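Side-chain contacts in agmatinase (Burkholderia thailandensis, PDB 4DZ4), which probably hydrolyses agmatine to putrescine and urea, using a pair of manganese ions in each subunit: residues L83-W88 / V308-L313; R74-Q79 / I300-A305. One frame throughout, in Å; residues are numbered along the deposited sequence.

Contact 1: residues L83-W88 / V308-L313; sequences LNPYPW and VACDLL. With EDO (1,2-ethanediol), chain T; EDO (1,2-ethanediol), chain C.
Trp88 and Asp311 carry the polar half of this contact: the indole NE1 donates to the carboxylate OD1 at 2.8 Å, and the N-H points almost straight at the oxygen (162°). Asp311 OD1 lies close to the plane of the ring, at its edge, whereas the indole nitrogen reaches that oxygen from above the carboxylate plane, the two planes being turned 53° apart. A water also donates to Asp311 OD1, at 2.7 Å, and with its other hydrogen reaches Tyr86 O, so one buried oxygen is gripped twice and the loop backbone is tied to the helix. Beside this, the Pro85 ring meets Cys310 through its CG, 3.5 Å from SG. That sulfur stands anti to its own backbone N (chi1 171°), which brings it over to the proline.

In the next shell, Asp311 OD2 forms a salt bridge with Arg276, which also packs on Trp88 and would be expected to favour the charged carboxylate. The CB of Tyr86 points away from the helix, and its OH is hydrogen-bonded to Asp216 of the second subunit. The peptide bond before Pro87 is cis. The whole fastens a connecting loop onto helix 300-323 of the alpha/beta arginase fold.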
# COMPACT_ATOMS: atom_id res chain seq x y z
N LEU B 83 -23.86 16.16 2.95
CA LEU B 83 -25.25 15.88 2.64
C LEU B 83 -25.99 15.53 3.92
O LEU B 83 -25.36 15.15 4.90
CB LEU B 83 -25.35 14.69 1.68
CG LEU B 83 -24.75 14.89 0.29
CD1 LEU B 83 -24.73 13.53 -0.42
CD2 LEU B 83 -25.48 15.97 -0.52
N ASN B 84 -27.33 15.68 3.93
CA ASN B 84 -28.11 15.16 5.05
C ASN B 84 -27.83 13.66 5.12
O ASN B 84 -27.84 12.99 4.08
CB ASN B 84 -29.61 15.36 4.84
CG ASN B 84 -30.02 16.83 4.84
OD1 ASN B 84 -29.21 17.73 5.04
ND2 ASN B 84 -31.31 17.06 4.61
N PRO B 85 -27.58 13.14 6.34
CA PRO B 85 -27.39 11.69 6.49
C PRO B 85 -28.57 10.89 5.94
O PRO B 85 -29.73 11.34 6.02
CB PRO B 85 -27.25 11.52 8.01
CG PRO B 85 -26.54 12.79 8.41
CD PRO B 85 -27.32 13.83 7.62
N TYR B 86 -28.26 9.73 5.35
CA TYR B 86 -29.25 8.85 4.76
C TYR B 86 -29.53 7.67 5.71
O TYR B 86 -28.60 7.15 6.30
CB TYR B 86 -28.73 8.32 3.42
CG TYR B 86 -29.81 7.66 2.62
CD1 TYR B 86 -30.67 8.43 1.84
CD2 TYR B 86 -30.00 6.28 2.67
CE1 TYR B 86 -31.69 7.85 1.10
CE2 TYR B 86 -31.01 5.68 1.94
CZ TYR B 86 -31.85 6.47 1.17
OH TYR B 86 -32.85 5.93 0.45
N PRO B 87 -30.81 7.22 5.84
CA PRO B 87 -32.04 7.62 5.17
C PRO B 87 -32.75 8.74 5.93
O PRO B 87 -33.83 9.14 5.53
CB PRO B 87 -32.89 6.35 5.23
CG PRO B 87 -32.49 5.71 6.52
CD PRO B 87 -31.03 6.05 6.72
N TRP B 88 -32.12 9.21 7.02
CA TRP B 88 -32.67 10.25 7.92
C TRP B 88 -33.26 11.44 7.21
O TRP B 88 -34.42 11.85 7.48
CB TRP B 88 -31.56 10.72 8.85
CG TRP B 88 -30.91 9.59 9.61
CD1 TRP B 88 -29.66 8.99 9.38
CD2 TRP B 88 -31.48 8.87 10.76
NE1 TRP B 88 -29.43 7.97 10.30
CE2 TRP B 88 -30.49 7.86 11.16
CE3 TRP B 88 -32.68 8.97 11.46
CZ2 TRP B 88 -30.72 7.00 12.23
CZ3 TRP B 88 -32.90 8.09 12.55
CH2 TRP B 88 -31.95 7.13 12.91
N VAL B 308 -20.98 4.91 11.51
CA VAL B 308 -21.56 4.48 12.81
C VAL B 308 -21.76 5.70 13.71
O VAL B 308 -22.84 5.91 14.26
CB VAL B 308 -20.74 3.37 13.49
CG1 VAL B 308 -21.25 3.07 14.92
CG2 VAL B 308 -20.77 2.12 12.60
N ALA B 309 -20.73 6.54 13.79
CA ALA B 309 -20.75 7.72 14.65
C ALA B 309 -21.83 8.68 14.16
O ALA B 309 -22.55 9.27 14.97
CB ALA B 309 -19.37 8.41 14.65
N CYS B 310 -21.98 8.79 12.84
CA CYS B 310 -22.96 9.71 12.27
C CYS B 310 -24.37 9.23 12.64
O CYS B 310 -25.22 10.01 13.10
CB CYS B 310 -22.78 9.81 10.75
SG CYS B 310 -24.11 10.74 9.91
N ASP B 311 -24.60 7.94 12.49
CA ASP B 311 -25.90 7.39 12.87
C ASP B 311 -26.22 7.52 14.35
O ASP B 311 -27.38 7.77 14.70
CB ASP B 311 -26.04 5.96 12.35
CG ASP B 311 -26.24 5.92 10.83
OD1 ASP B 311 -26.86 6.86 10.29
OD2 ASP B 311 -25.80 4.95 10.17
N LEU B 312 -25.21 7.40 15.22
CA LEU B 312 -25.39 7.67 16.65
C LEU B 312 -25.84 9.12 16.89
O LEU B 312 -26.77 9.37 17.67
CB LEU B 312 -24.11 7.33 17.45
CG LEU B 312 -23.81 5.82 17.47
CD1 LEU B 312 -22.38 5.57 17.92
CD2 LEU B 312 -24.80 5.09 18.39
N LEU B 313 -25.19 10.09 16.22
CA LEU B 313 -25.66 11.49 16.30
C LEU B 313 -27.12 11.62 15.87
O LEU B 313 -27.88 12.35 16.49
CB LEU B 313 -24.80 12.45 15.47
CG LEU B 313 -23.35 12.50 15.96
CD1 LEU B 313 -22.51 13.42 15.08
CD2 LEU B 313 -23.32 13.02 17.39
C1 EDO T . -26.08 18.69 4.72
O1 EDO T . -26.58 18.16 5.96
C2 EDO T . -25.18 19.89 4.98
O2 EDO T . -26.06 20.94 5.42
C1 EDO C . -30.19 18.15 0.78
O1 EDO C . -30.62 17.65 -0.50
C2 EDO C . -28.80 17.60 1.18
O2 EDO C . -28.85 16.18 1.38
O HOH W 1 -26.36 7.94 7.90

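Contact 2: residues R74-Q79 / I300-A305; sequences RAASVQ and ITAIAA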
# COMPACT_ATOMS: atom_id res chain seq x y z
N ARG B 74 -12.00 11.23 11.99
CA ARG B 74 -12.26 12.60 11.58
C ARG B 74 -12.07 12.82 10.07
O ARG B 74 -12.95 13.37 9.41
CB ARG B 74 -11.42 13.60 12.38
CG ARG B 74 -11.85 13.69 13.82
CD ARG B 74 -10.92 14.64 14.55
NE ARG B 74 -11.33 14.86 15.96
CZ ARG B 74 -10.72 14.40 17.06
NH1 ARG B 74 -9.56 13.71 17.01
NH2 ARG B 74 -11.22 14.72 18.24
N ALA B 75 -10.92 12.39 9.54
CA ALA B 75 -10.64 12.54 8.11
C ALA B 75 -11.68 11.80 7.26
O ALA B 75 -12.05 12.27 6.19
CB ALA B 75 -9.23 12.06 7.77
N ALA B 76 -12.14 10.64 7.73
CA ALA B 76 -13.08 9.83 6.98
C ALA B 76 -14.51 10.35 7.03
O ALA B 76 -15.39 9.79 6.36
CB ALA B 76 -13.05 8.40 7.51
N SER B 77 -14.76 11.36 7.86
CA SER B 77 -16.12 11.87 8.05
C SER B 77 -16.49 13.00 7.07
O SER B 77 -17.61 13.50 7.11
CB SER B 77 -16.32 12.33 9.51
OG SER B 77 -15.61 13.56 9.74
N VAL B 78 -15.56 13.41 6.21
CA VAL B 78 -15.79 14.57 5.31
C VAL B 78 -17.00 14.45 4.40
O VAL B 78 -17.77 15.42 4.23
CB VAL B 78 -14.52 15.04 4.54
CG1 VAL B 78 -13.46 15.48 5.52
CG2 VAL B 78 -13.95 13.94 3.65
N GLN B 79 -17.22 13.28 3.81
CA GLN B 79 -18.36 13.15 2.92
C GLN B 79 -19.68 13.20 3.68
O GLN B 79 -20.66 13.72 3.18
CB GLN B 79 -18.30 11.84 2.17
CG GLN B 79 -17.26 11.80 1.08
CD GLN B 79 -17.29 10.43 0.44
OE1 GLN B 79 -18.02 10.20 -0.52
NE2 GLN B 79 -16.53 9.49 1.01
N ILE B 300 -11.33 2.72 4.15
CA ILE B 300 -12.66 2.10 4.23
C ILE B 300 -13.08 1.79 5.68
O ILE B 300 -14.28 1.85 6.02
CB ILE B 300 -12.84 0.90 3.27
CG1 ILE B 300 -12.08 -0.35 3.78
CG2 ILE B 300 -12.54 1.32 1.81
CD1 ILE B 300 -12.37 -1.62 3.00
N THR B 301 -12.11 1.45 6.53
CA THR B 301 -12.43 1.14 7.93
C THR B 301 -12.89 2.38 8.68
O THR B 301 -13.92 2.38 9.37
CB THR B 301 -11.24 0.56 8.68
OG1 THR B 301 -10.70 -0.54 7.92
CG2 THR B 301 -11.66 0.06 10.08
N ALA B 302 -12.10 3.43 8.51
CA ALA B 302 -12.43 4.72 9.11
C ALA B 302 -13.76 5.28 8.59
O ALA B 302 -14.50 5.90 9.38
CB ALA B 302 -11.28 5.71 8.91
N ILE B 303 -14.04 5.06 7.30
CA ILE B 303 -15.30 5.51 6.70
C ILE B 303 -16.46 4.77 7.39
O ILE B 303 -17.43 5.41 7.82
CB ILE B 303 -15.30 5.28 5.17
CG1 ILE B 303 -14.39 6.33 4.49
CG2 ILE B 303 -16.74 5.40 4.65
CD1 ILE B 303 -14.04 5.99 3.06
N ALA B 304 -16.33 3.46 7.54
CA ALA B 304 -17.40 2.72 8.21
C ALA B 304 -17.59 3.22 9.66
O ALA B 304 -18.73 3.39 10.10
CB ALA B 304 -17.15 1.22 8.16
N ALA B 305 -16.50 3.45 10.38
CA ALA B 305 -16.54 3.97 11.76
C ALA B 305 -17.24 5.33 11.81
O ALA B 305 -18.07 5.58 12.71
CB ALA B 305 -15.13 4.09 12.32
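Ala76 points its methyl straight at helix 300-323, and Ala302 answers with its own: the two CB atoms are 3.5 Å apart. The same Ala76 CB lies 3.4 Å from Ala302 C, so it rests on the helix backbone as well as on a side chain. Because the Ala76 and Ala302 side chains that meet are mere methyls, the main chains can come close, Ala76 CA and Ile303 CA being 4.9 Å apart.

Ile303 meets the Ala76 methyl from a second direction, roughly at right angles to that of Ala302 CB. Its CB stands back, and the chain branches there. CG1, placed beside the backbone N by a chi1 of -74°, is the atom that touches, 3.9 Å from Ala76 CB and slightly farther from Ala76 O. Helices 69-76 and 300-323, which meet here, follow strands 49-54 and 282-289 of the parallel sheet and cover it in the manner of the arginase fold, an alpha/beta/alpha sandwich. Beyond CG1, the CD1 tip touches neither Ala76 nor Gln79; its distance to Gln79 NE2 is 4.8 Å. That amide nitrogen is held by Pro261 O of the second subunit, and Pro261 packs on Ile303 too.

Ser77, next in the chain, closes back on Arg74 O through both its backbone N and its OG, the latter 2.7 Å from that oxygen; the OG is also hydrogen-bonded to Met36 N. Farther out, Arg74 forms salt bridges with Asp100 and Asp103.

Helix 300-323 serves both contacts: contact 2 uses its first residues, 300-305, and contact 1 its middle, 308-313, with centres about 12 Å apart. The partners adjoin in sequence, since 74-79 and 83-88 belong to the end of helix 69-76 and the loop leading on toward strand 98-103. Along the chain the order is 74-79, 83-88, 300-305, 308-313, so the two pairings cross, and one continuous run follows the C-terminal helix in the same overall direction. Early and late parts of the Arginase family region are thereby joined. Both contacts touch the second subunit, and both lie away from the manganese site.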